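Transcriptional regulator, LacI family (Lactobacillus brevis, PDB 3JY6) probably acts as a DNA-binding transcription factor that recognises cis-regulatory sequences, as LacI-family members generally do. Local coordinates at residues T105-A110 with Q140-G145; V128-L133 with F186-R191; K8-I13 with R36-V41. All blocks are in the same frame, centred on the assembly; numbering follows the deposited sequence.

Contacts 1 and 2 belong to one lobe of the periplasmic-binding-protein fold, whereas contact 3 lies in the other, on the opposite side of the chain's centre and about 30 Å away between centres. Contact 2 is almost entirely internal, a pairing of inner strands of the four-stranded sheet. Contact 1, the packing of helix 107-119 on helix 137-147, is buried at one end and solvent-facing at the other, and touches contact 2 where R142 reaches L188 O and Q140 reaches L133 O. Contact 3 also pairs parallel strands, but at the edge of the six-stranded sheet and beside the second subunit. Backbone bonds and apolar side chains dominate contacts 2 and 3; arginines give contact 1 its chemistry.

Contact 1 (T105-A110 with Q140-G145); sequences TDNFEA and QERYRG
N107 and R142 form the buried end of the contact between helices 107-119 and 137-147, while F108 and R144 close its outer end. The extended chain of R142 brings its guanidinium edge-on to the asparagine, and NE and NH2 both donate to one oxygen. The NE bond to N107 OD1 is short and fairly straight, at 2.6 Å; the bond from R142 NH2 to N107 OD1 is longer, at 3.0 Å, and more bent. The oxygen lies practically in the guanidinium plane, yet the amide is turned 32° from it, and NE approaches tilted from the carbonyl plane, NH2 less so. N107 ND2 is taken by E94, and R142 NH1 by L188 O, with F216 adding a cation-pi contact.

Between these ends F108 CA and G145 CA are 4.4 Å apart, and a beta carbon on the glycine would collide with F108 O. F108 CD1 reaches G145 CA at 3.3 Å, and F108 CA directs a CH...O contact at E141 O.

At the exposed end, F108 has CG anti to its backbone N (chi1 174°), which carries the ring out against the guanidinium of R144. This group lies flat over one ring face, with planes 5° apart and R144 CZ 3.6 Å from the F108 ring centroid. E141 forms a salt bridge with R144 from the guanidinium edge, which probably steadies it there.

R142, buried, gives its hydrogen bonds to amide and backbone oxygens, which with D92, a weak, long ion pair, probably help offset its charge; R144, at the surface, combines carboxylate and aromatic face.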
loop_
_atom_site.group_PDB
_atom_site.type_symbol
_atom_site.label_atom_id
_atom_site.label_comp_id
_atom_site.label_asym_id
_atom_site.label_seq_id
_atom_site.Cartn_x
_atom_site.Cartn_y
_atom_site.Cartn_z
ATOM N N THR A 105 -17.749 -3.717 -9.123
ATOM C CA THR A 105 -18.269 -2.396 -8.778
ATOM C C THR A 105 -19.171 -1.946 -9.936
ATOM O O THR A 105 -18.969 -2.347 -11.080
ATOM C CB THR A 105 -17.117 -1.357 -8.649
ATOM O OG1 THR A 105 -16.194 -1.777 -7.639
ATOM C CG2 THR A 105 -17.666 0.021 -8.305
ATOM N N ASP A 106 -20.165 -1.117 -9.635
ATOM C CA ASP A 106 -21.062 -0.583 -10.664
ATOM C C ASP A 106 -20.287 0.588 -11.270
ATOM O O ASP A 106 -20.636 1.747 -11.063
ATOM C CB ASP A 106 -22.352 -0.076 -10.016
ATOM C CG ASP A 106 -22.088 0.977 -8.943
ATOM O OD1 ASP A 106 -21.226 0.738 -8.065
ATOM O OD2 ASP A 106 -22.740 2.040 -8.980
ATOM N N ASN A 107 -19.234 0.268 -12.015
ATOM C CA ASN A 107 -18.358 1.269 -12.622
ATOM C C ASN A 107 -19.012 2.349 -13.472
ATOM O O ASN A 107 -18.669 3.530 -13.338
ATOM C CB ASN A 107 -17.275 0.562 -13.429
ATOM C CG ASN A 107 -16.319 -0.208 -12.545
ATOM O OD1 ASN A 107 -15.502 0.385 -11.841
ATOM N ND2 ASN A 107 -16.428 -1.532 -12.561
ATOM N N PHE A 108 -19.933 1.940 -14.344
ATOM C CA PHE A 108 -20.648 2.873 -15.218
ATOM C C PHE A 108 -21.566 3.768 -14.390
ATOM O O PHE A 108 -21.467 4.995 -14.456
ATOM C CB PHE A 108 -21.478 2.111 -16.256
ATOM C CG PHE A 108 -22.356 2.997 -17.106
ATOM C CD1 PHE A 108 -21.805 3.806 -18.095
ATOM C CD2 PHE A 108 -23.739 3.023 -16.909
ATOM C CE1 PHE A 108 -22.620 4.636 -18.879
ATOM C CE2 PHE A 108 -24.557 3.842 -17.681
ATOM C CZ PHE A 108 -23.996 4.653 -18.671
ATOM N N GLU A 109 -22.444 3.150 -13.603
ATOM C CA GLU A 109 -23.384 3.890 -12.766
ATOM C C GLU A 109 -22.705 4.812 -11.768
ATOM O O GLU A 109 -23.139 5.947 -11.573
ATOM C CB GLU A 109 -24.312 2.927 -12.015
ATOM C CG GLU A 109 -25.461 2.409 -12.850
ATOM C CD GLU A 109 -26.225 3.533 -13.514
ATOM O OE1 GLU A 109 -26.547 4.519 -12.816
ATOM O OE2 GLU A 109 -26.499 3.432 -14.729
ATOM N N ALA A 110 -21.648 4.326 -11.125
ATOM C CA ALA A 110 -20.924 5.133 -10.150
ATOM C C ALA A 110 -20.281 6.366 -10.780
ATOM O O ALA A 110 -20.367 7.466 -10.233
ATOM C CB ALA A 110 -19.856 4.292 -9.465
ATOM N N GLN A 140 -12.775 1.616 -19.171
ATOM C CA GLN A 140 -13.693 1.936 -20.248
ATOM C C GLN A 140 -15.107 2.197 -19.767
ATOM O O GLN A 140 -15.798 3.055 -20.308
ATOM C CB GLN A 140 -13.702 0.812 -21.282
ATOM C CG GLN A 140 -12.494 0.833 -22.189
ATOM C CD GLN A 140 -12.478 -0.323 -23.155
ATOM O OE1 GLN A 140 -13.463 -0.582 -23.848
ATOM N NE2 GLN A 140 -11.355 -1.025 -23.215
ATOM N N GLU A 141 -15.543 1.454 -18.760
ATOM C CA GLU A 141 -16.885 1.630 -18.222
ATOM C C GLU A 141 -17.019 2.926 -17.425
ATOM O O GLU A 141 -18.037 3.603 -17.496
ATOM C CB GLU A 141 -17.257 0.443 -17.333
ATOM C CG GLU A 141 -17.716 -0.810 -18.080
ATOM C CD GLU A 141 -19.045 -0.612 -18.795
ATOM O OE1 GLU A 141 -19.039 -0.383 -20.023
ATOM O OE2 GLU A 141 -20.104 -0.676 -18.126
ATOM N N ARG A 142 -15.995 3.267 -16.658
ATOM C CA ARG A 142 -16.029 4.488 -15.859
ATOM C C ARG A 142 -15.982 5.698 -16.786
ATOM O O ARG A 142 -16.574 6.741 -16.510
ATOM C CB ARG A 142 -14.851 4.500 -14.877
ATOM C CG ARG A 142 -14.889 3.342 -13.874
ATOM C CD ARG A 142 -13.621 3.283 -13.007
ATOM N NE ARG A 142 -13.637 2.112 -12.134
ATOM C CZ ARG A 142 -12.676 1.777 -11.274
ATOM N NH1 ARG A 142 -11.574 2.515 -11.142
ATOM N NH2 ARG A 142 -12.828 0.697 -10.522
ATOM N N TYR A 143 -15.277 5.549 -17.897
ATOM C CA TYR A 143 -15.170 6.625 -18.869
ATOM C C TYR A 143 -16.512 6.736 -19.582
ATOM O O TYR A 143 -16.983 7.837 -19.881
ATOM C CB TYR A 143 -14.065 6.323 -19.876
ATOM C CG TYR A 143 -13.950 7.343 -20.991
ATOM C CD1 TYR A 143 -13.746 8.694 -20.715
ATOM C CD2 TYR A 143 -14.031 6.951 -22.323
ATOM C CE1 TYR A 143 -13.625 9.631 -21.744
ATOM C CE2 TYR A 143 -13.912 7.873 -23.360
ATOM C CZ TYR A 143 -13.712 9.211 -23.065
ATOM O OH TYR A 143 -13.624 10.124 -24.090
ATOM N N ARG A 144 -17.127 5.578 -19.822
ATOM C CA ARG A 144 -18.419 5.492 -20.488
ATOM C C ARG A 144 -19.484 6.146 -19.612
ATOM O O ARG A 144 -20.444 6.732 -20.109
ATOM C CB ARG A 144 -18.766 4.021 -20.741
ATOM C CG ARG A 144 -20.077 3.784 -21.468
ATOM C CD ARG A 144 -20.468 2.313 -21.416
ATOM N NE ARG A 144 -21.907 2.181 -21.239
ATOM C CZ ARG A 144 -22.479 1.337 -20.389
ATOM N NH1 ARG A 144 -21.730 0.541 -19.636
ATOM N NH2 ARG A 144 -23.800 1.305 -20.277
ATOM N N GLY A 145 -19.302 6.047 -18.299
ATOM C CA GLY A 145 -20.247 6.643 -17.375
ATOM C C GLY A 145 -20.135 8.160 -17.357
ATOM O O GLY A 145 -21.138 8.859 -17.233
#

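Contact 2 (V128-L133 with F186-R191); sequences VLTSEL and FALKER
Parallel strand pairing joins V128 and L129 to F186 and A187, in the middle of the four-stranded sheet, where strands 125-131 and 183-187 are the two inner strands. The touching parts run 16° apart. L129 holds the neighbouring strand at both its polar backbone atoms: L129 N donates to F186 O at 2.9 Å, and L129 O accepts from L188 N at 2.9 Å. CH...O contacts from V128 CA and A187 CA accompany these bonds.

Past A187 the second strand ends, and L188 turns its side chain toward the first. Its two methyls divide the work: L188 CD1 meets V128 CG1 at 3.8 Å, while L188 CD2 comes to 3.4 Å from T130 OG1. The T130 hydroxyl, which chi1 (-176°) sets opposite the backbone N, also donates to S131 O along a lone pair in the carbonyl plane. With a glycine in place of T130, S131 O would probably lose this donor and a gap would open beside L188 CD2. Farther on, the straight chain of K189 passes S131 OG with its CD and ends at E160, which the serine hydroxyl also meets.

On the side of V128 and F186, I146 of helix 137-147 packs against F186 and L188; on the side of L129 and A187 lie W192 and L193 of helix 190-196, and strand 152-158 flanks strand 125-131 at its other edge.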
loop_
_atom_site.group_PDB
_atom_site.type_symbol
_atom_site.label_atom_id
_atom_site.label_comp_id
_atom_site.label_asym_id
_atom_site.label_seq_id
_atom_site.Cartn_x
_atom_site.Cartn_y
_atom_site.Cartn_z
ATOM N N VAL A 128 -10.710 13.950 -17.811
ATOM C CA VAL A 128 -10.488 12.577 -17.388
ATOM C C VAL A 128 -9.008 12.200 -17.419
ATOM O O VAL A 128 -8.349 12.329 -18.451
ATOM C CB VAL A 128 -11.252 11.602 -18.301
ATOM C CG1 VAL A 128 -11.097 10.185 -17.788
ATOM C CG2 VAL A 128 -12.719 11.996 -18.390
ATOM N N LEU A 129 -8.486 11.743 -16.286
ATOM C CA LEU A 129 -7.092 11.312 -16.198
ATOM C C LEU A 129 -7.159 9.801 -15.996
ATOM O O LEU A 129 -7.773 9.331 -15.028
ATOM C CB LEU A 129 -6.392 11.979 -15.017
ATOM C CG LEU A 129 -4.926 11.617 -14.762
ATOM C CD1 LEU A 129 -4.065 11.930 -15.997
ATOM C CD2 LEU A 129 -4.435 12.388 -13.539
ATOM N N THR A 130 -6.524 9.036 -16.884
ATOM C CA THR A 130 -6.617 7.580 -16.783
ATOM C C THR A 130 -5.461 6.781 -17.397
ATOM O O THR A 130 -4.630 7.310 -18.144
ATOM C CB THR A 130 -7.911 7.107 -17.489
ATOM O OG1 THR A 130 -8.080 5.699 -17.330
ATOM C CG2 THR A 130 -7.829 7.407 -18.979
ATOM N N SER A 131 -5.413 5.495 -17.063
ATOM C CA SER A 131 -4.423 4.614 -17.663
ATOM C C SER A 131 -5.120 4.287 -18.983
ATOM O O SER A 131 -6.335 4.438 -19.082
ATOM C CB SER A 131 -4.227 3.343 -16.839
ATOM O OG SER A 131 -3.645 3.641 -15.582
ATOM N N GLU A 132 -4.372 3.848 -19.989
ATOM C CA GLU A 132 -4.956 3.546 -21.294
ATOM C C GLU A 132 -6.299 2.816 -21.267
ATOM O O GLU A 132 -6.424 1.736 -20.684
ATOM C CB GLU A 132 -3.938 2.776 -22.138
ATOM C CG GLU A 132 -2.713 3.622 -22.472
ATOM C CD GLU A 132 -1.676 2.870 -23.281
ATOM O OE1 GLU A 132 -2.022 2.365 -24.376
ATOM O OE2 GLU A 132 -0.516 2.786 -22.823
ATOM N N LEU A 133 -7.294 3.422 -21.915
ATOM C CA LEU A 133 -8.654 2.886 -21.975
ATOM C C LEU A 133 -8.825 1.504 -22.613
ATOM O O LEU A 133 -9.532 0.658 -22.062
ATOM C CB LEU A 133 -9.576 3.891 -22.683
ATOM C CG LEU A 133 -9.948 5.152 -21.896
ATOM C CD1 LEU A 133 -10.429 6.243 -22.843
ATOM C CD2 LEU A 133 -11.025 4.816 -20.872
ATOM N N PHE A 186 -11.057 14.431 -13.148
ATOM C CA PHE A 186 -11.570 13.129 -12.702
ATOM C C PHE A 186 -10.574 11.986 -12.971
ATOM O O PHE A 186 -10.365 11.580 -14.113
ATOM C CB PHE A 186 -12.900 12.886 -13.432
ATOM C CG PHE A 186 -13.825 11.876 -12.779
ATOM C CD1 PHE A 186 -15.207 12.031 -12.910
ATOM C CD2 PHE A 186 -13.342 10.752 -12.124
ATOM C CE1 PHE A 186 -16.091 11.085 -12.404
ATOM C CE2 PHE A 186 -14.210 9.797 -11.614
ATOM C CZ PHE A 186 -15.589 9.961 -11.753
ATOM N N ALA A 187 -9.955 11.487 -11.907
ATOM C CA ALA A 187 -8.995 10.392 -12.012
ATOM C C ALA A 187 -9.743 9.059 -11.973
ATOM O O ALA A 187 -10.544 8.809 -11.072
ATOM C CB ALA A 187 -7.986 10.468 -10.861
ATOM N N LEU A 188 -9.484 8.210 -12.961
ATOM C CA LEU A 188 -10.121 6.903 -13.033
ATOM C C LEU A 188 -9.402 5.865 -12.184
ATOM O O LEU A 188 -9.930 4.784 -11.937
ATOM C CB LEU A 188 -10.196 6.437 -14.485
ATOM C CG LEU A 188 -11.541 6.650 -15.188
ATOM C CD1 LEU A 188 -12.118 8.020 -14.861
ATOM C CD2 LEU A 188 -11.341 6.460 -16.676
ATOM N N LYS A 189 -8.207 6.203 -11.716
ATOM C CA LYS A 189 -7.427 5.288 -10.894
ATOM C C LYS A 189 -6.779 6.050 -9.754
ATOM O O LYS A 189 -6.327 7.181 -9.921
ATOM C CB LYS A 189 -6.355 4.586 -11.742
ATOM C CG LYS A 189 -5.661 3.429 -11.032
ATOM C CD LYS A 189 -4.617 2.740 -11.914
ATOM C CE LYS A 189 -3.968 1.554 -11.181
ATOM N NZ LYS A 189 -2.947 0.833 -12.009
ATOM N N GLU A 190 -6.719 5.416 -8.591
ATOM C CA GLU A 190 -6.152 6.037 -7.407
ATOM C C GLU A 190 -4.739 6.629 -7.565
ATOM O O GLU A 190 -4.489 7.764 -7.141
ATOM C CB GLU A 190 -6.193 5.027 -6.249
ATOM C CG GLU A 190 -5.711 5.570 -4.915
ATOM C CD GLU A 190 -6.435 4.959 -3.719
ATOM O OE1 GLU A 190 -6.563 3.715 -3.631
ATOM O OE2 GLU A 190 -6.881 5.733 -2.852
ATOM N N ARG A 191 -3.824 5.884 -8.179
ATOM C CA ARG A 191 -2.448 6.361 -8.336
ATOM C C ARG A 191 -2.321 7.718 -9.009
ATOM O O ARG A 191 -1.509 8.545 -8.598
ATOM C CB ARG A 191 -1.612 5.334 -9.104
ATOM C CG ARG A 191 -2.171 4.964 -10.463
ATOM C CD ARG A 191 -1.322 3.864 -11.098
ATOM N NE ARG A 191 0.043 4.324 -11.332
ATOM C CZ ARG A 191 1.011 3.572 -11.848
ATOM N NH1 ARG A 191 0.763 2.311 -12.187
ATOM N NH2 ARG A 191 2.226 4.077 -12.022
#

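Contact 3 (K8-I13 with R36-V41); sequences KLIAVI and RGYIGV
K8 and Y38 meet with their side chains crossed at about a right angle, the lysine passing over one face of the ring. A bend at chi3 (67°) folds the end of the lysine chain there, so that CE makes a CH-pi contact 4.1 Å from the Y38 ring centroid, offset toward the rim. The ammonium lies farther off, with K8 NZ 4.9 Å from the same Y38 ring centroid, a longer cation-pi interaction. I10 approaches this ring obliquely, its CG1 coming to 4.1 Å from Y38 CD1.

L9 and I39 are arranged differently: they lie side by side and point the same way, with L9 CD2 3.9 Å from I39 CB. The same L9 methyl also touches V41 CG2, the two side chains crossing at a slant.

The backbones that bear these side chains are the two parallel strands of a beta-alpha-beta unit, in which helix 20-34 connects strand 9-14 to strand 39-44. A Schellman motif ends that helix, with G37 as its C-prime residue; the positive phi there turns the chain into Y38 and the second strand. The short strand segments cross at -33°. I39 N donates to K8 O at 2.9 Å, and I10 N returns a bond to I39 O; V41 N then donates to I10 O, and V12 N to V41 O at 2.8 Å.

At the interface with the second subunit, L9, I39 and V41 pack against F64, A58 and V41 of that subunit respectively. On the opposite face, I10 and V12 meet helix 20-34, whose L33 touches both I10 and Y38, while L251 of helix 236-251 covers the same pair.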
loop_
_atom_site.group_PDB
_atom_site.type_symbol
_atom_site.label_atom_id
_atom_site.label_comp_id
_atom_site.label_asym_id
_atom_site.label_seq_id
_atom_site.Cartn_x
_atom_site.Cartn_y
_atom_site.Cartn_z
ATOM N N LYS A 8 -5.945 -25.915 3.037
ATOM C CA LYS A 8 -6.816 -24.844 3.541
ATOM C C LYS A 8 -6.230 -23.462 3.232
ATOM O O LYS A 8 -6.552 -22.467 3.887
ATOM C CB LYS A 8 -7.064 -24.999 5.047
ATOM C CG LYS A 8 -7.364 -26.435 5.475
ATOM C CD LYS A 8 -8.125 -26.513 6.790
ATOM C CE LYS A 8 -9.528 -25.942 6.639
ATOM N NZ LYS A 8 -10.332 -26.000 7.896
ATOM N N LEU A 9 -5.367 -23.426 2.221
ATOM C CA LEU A 9 -4.743 -22.196 1.766
ATOM C C LEU A 9 -5.469 -21.725 0.517
ATOM O O LEU A 9 -5.660 -22.495 -0.431
ATOM C CB LEU A 9 -3.276 -22.425 1.399
ATOM C CG LEU A 9 -2.261 -22.698 2.496
ATOM C CD1 LEU A 9 -0.860 -22.695 1.889
ATOM C CD2 LEU A 9 -2.395 -21.642 3.572
ATOM N N ILE A 10 -5.868 -20.462 0.526
ATOM C CA ILE A 10 -6.548 -19.857 -0.612
ATOM C C ILE A 10 -5.595 -18.842 -1.227
ATOM O O ILE A 10 -5.117 -17.933 -0.544
ATOM C CB ILE A 10 -7.846 -19.137 -0.181
ATOM C CG1 ILE A 10 -8.791 -20.143 0.480
ATOM C CG2 ILE A 10 -8.527 -18.487 -1.399
ATOM C CD1 ILE A 10 -9.158 -21.333 -0.415
ATOM N N ALA A 11 -5.306 -18.997 -2.511
ATOM C CA ALA A 11 -4.409 -18.075 -3.189
ATOM C C ALA A 11 -5.160 -16.833 -3.632
ATOM O O ALA A 11 -6.257 -16.908 -4.174
ATOM C CB ALA A 11 -3.756 -18.746 -4.412
ATOM N N VAL A 12 -4.562 -15.673 -3.399
ATOM C CA VAL A 12 -5.183 -14.434 -3.824
ATOM C C VAL A 12 -4.159 -13.734 -4.715
ATOM O O VAL A 12 -3.079 -13.385 -4.256
ATOM C CB VAL A 12 -5.533 -13.554 -2.617
ATOM C CG1 VAL A 12 -6.300 -12.329 -3.084
ATOM C CG2 VAL A 12 -6.366 -14.364 -1.594
ATOM N N ILE A 13 -4.476 -13.562 -5.991
ATOM C CA ILE A 13 -3.529 -12.890 -6.883
ATOM C C ILE A 13 -4.039 -11.493 -7.209
ATOM O O ILE A 13 -5.092 -11.347 -7.823
ATOM C CB ILE A 13 -3.333 -13.657 -8.226
ATOM C CG1 ILE A 13 -2.748 -15.046 -7.979
ATOM C CG2 ILE A 13 -2.354 -12.909 -9.116
ATOM C CD1 ILE A 13 -2.494 -15.846 -9.292
ATOM N N ARG A 36 -13.380 -19.686 9.181
ATOM C CA ARG A 36 -13.523 -21.102 8.885
ATOM C C ARG A 36 -12.214 -21.885 8.773
ATOM O O ARG A 36 -12.182 -22.974 8.202
ATOM C CB ARG A 36 -14.368 -21.286 7.620
ATOM C CG ARG A 36 -15.760 -20.685 7.754
ATOM C CD ARG A 36 -16.690 -21.161 6.652
ATOM N NE ARG A 36 -17.966 -20.440 6.655
ATOM C CZ ARG A 36 -18.923 -20.628 5.749
ATOM N NH1 ARG A 36 -18.748 -21.511 4.774
ATOM N NH2 ARG A 36 -20.052 -19.930 5.809
ATOM N N GLY A 37 -11.135 -21.335 9.326
ATOM C CA GLY A 37 -9.860 -22.039 9.297
ATOM C C GLY A 37 -9.054 -21.920 8.026
ATOM O O GLY A 37 -7.988 -22.524 7.897
ATOM N N TYR A 38 -9.554 -21.150 7.072
ATOM C CA TYR A 38 -8.842 -20.972 5.822
ATOM C C TYR A 38 -7.875 -19.796 5.952
ATOM O O TYR A 38 -8.088 -18.871 6.743
ATOM C CB TYR A 38 -9.850 -20.766 4.685
ATOM C CG TYR A 38 -10.497 -22.068 4.239
ATOM C CD1 TYR A 38 -9.848 -22.922 3.335
ATOM C CD2 TYR A 38 -11.723 -22.475 4.760
ATOM C CE1 TYR A 38 -10.411 -24.154 2.961
ATOM C CE2 TYR A 38 -12.291 -23.708 4.395
ATOM C CZ TYR A 38 -11.622 -24.542 3.495
ATOM O OH TYR A 38 -12.149 -25.775 3.150
ATOM N N ILE A 39 -6.799 -19.843 5.185
ATOM C CA ILE A 39 -5.807 -18.789 5.246
ATOM C C ILE A 39 -5.519 -18.179 3.890
ATOM O O ILE A 39 -5.110 -18.880 2.966
ATOM C CB ILE A 39 -4.502 -19.329 5.836
ATOM C CG1 ILE A 39 -4.785 -19.872 7.231
ATOM C CG2 ILE A 39 -3.452 -18.224 5.898
ATOM C CD1 ILE A 39 -3.613 -20.546 7.846
ATOM N N GLY A 40 -5.745 -16.871 3.777
ATOM C CA GLY A 40 -5.477 -16.185 2.530
ATOM C C GLY A 40 -3.976 -16.042 2.353
ATOM O O GLY A 40 -3.241 -15.793 3.313
ATOM N N VAL A 41 -3.520 -16.222 1.123
ATOM C CA VAL A 41 -2.117 -16.107 0.783
ATOM C C VAL A 41 -2.064 -15.087 -0.352
ATOM O O VAL A 41 -2.752 -15.253 -1.360
ATOM C CB VAL A 41 -1.573 -17.456 0.280
ATOM C CG1 VAL A 41 -0.155 -17.284 -0.191
ATOM C CG2 VAL A 41 -1.655 -18.519 1.396
#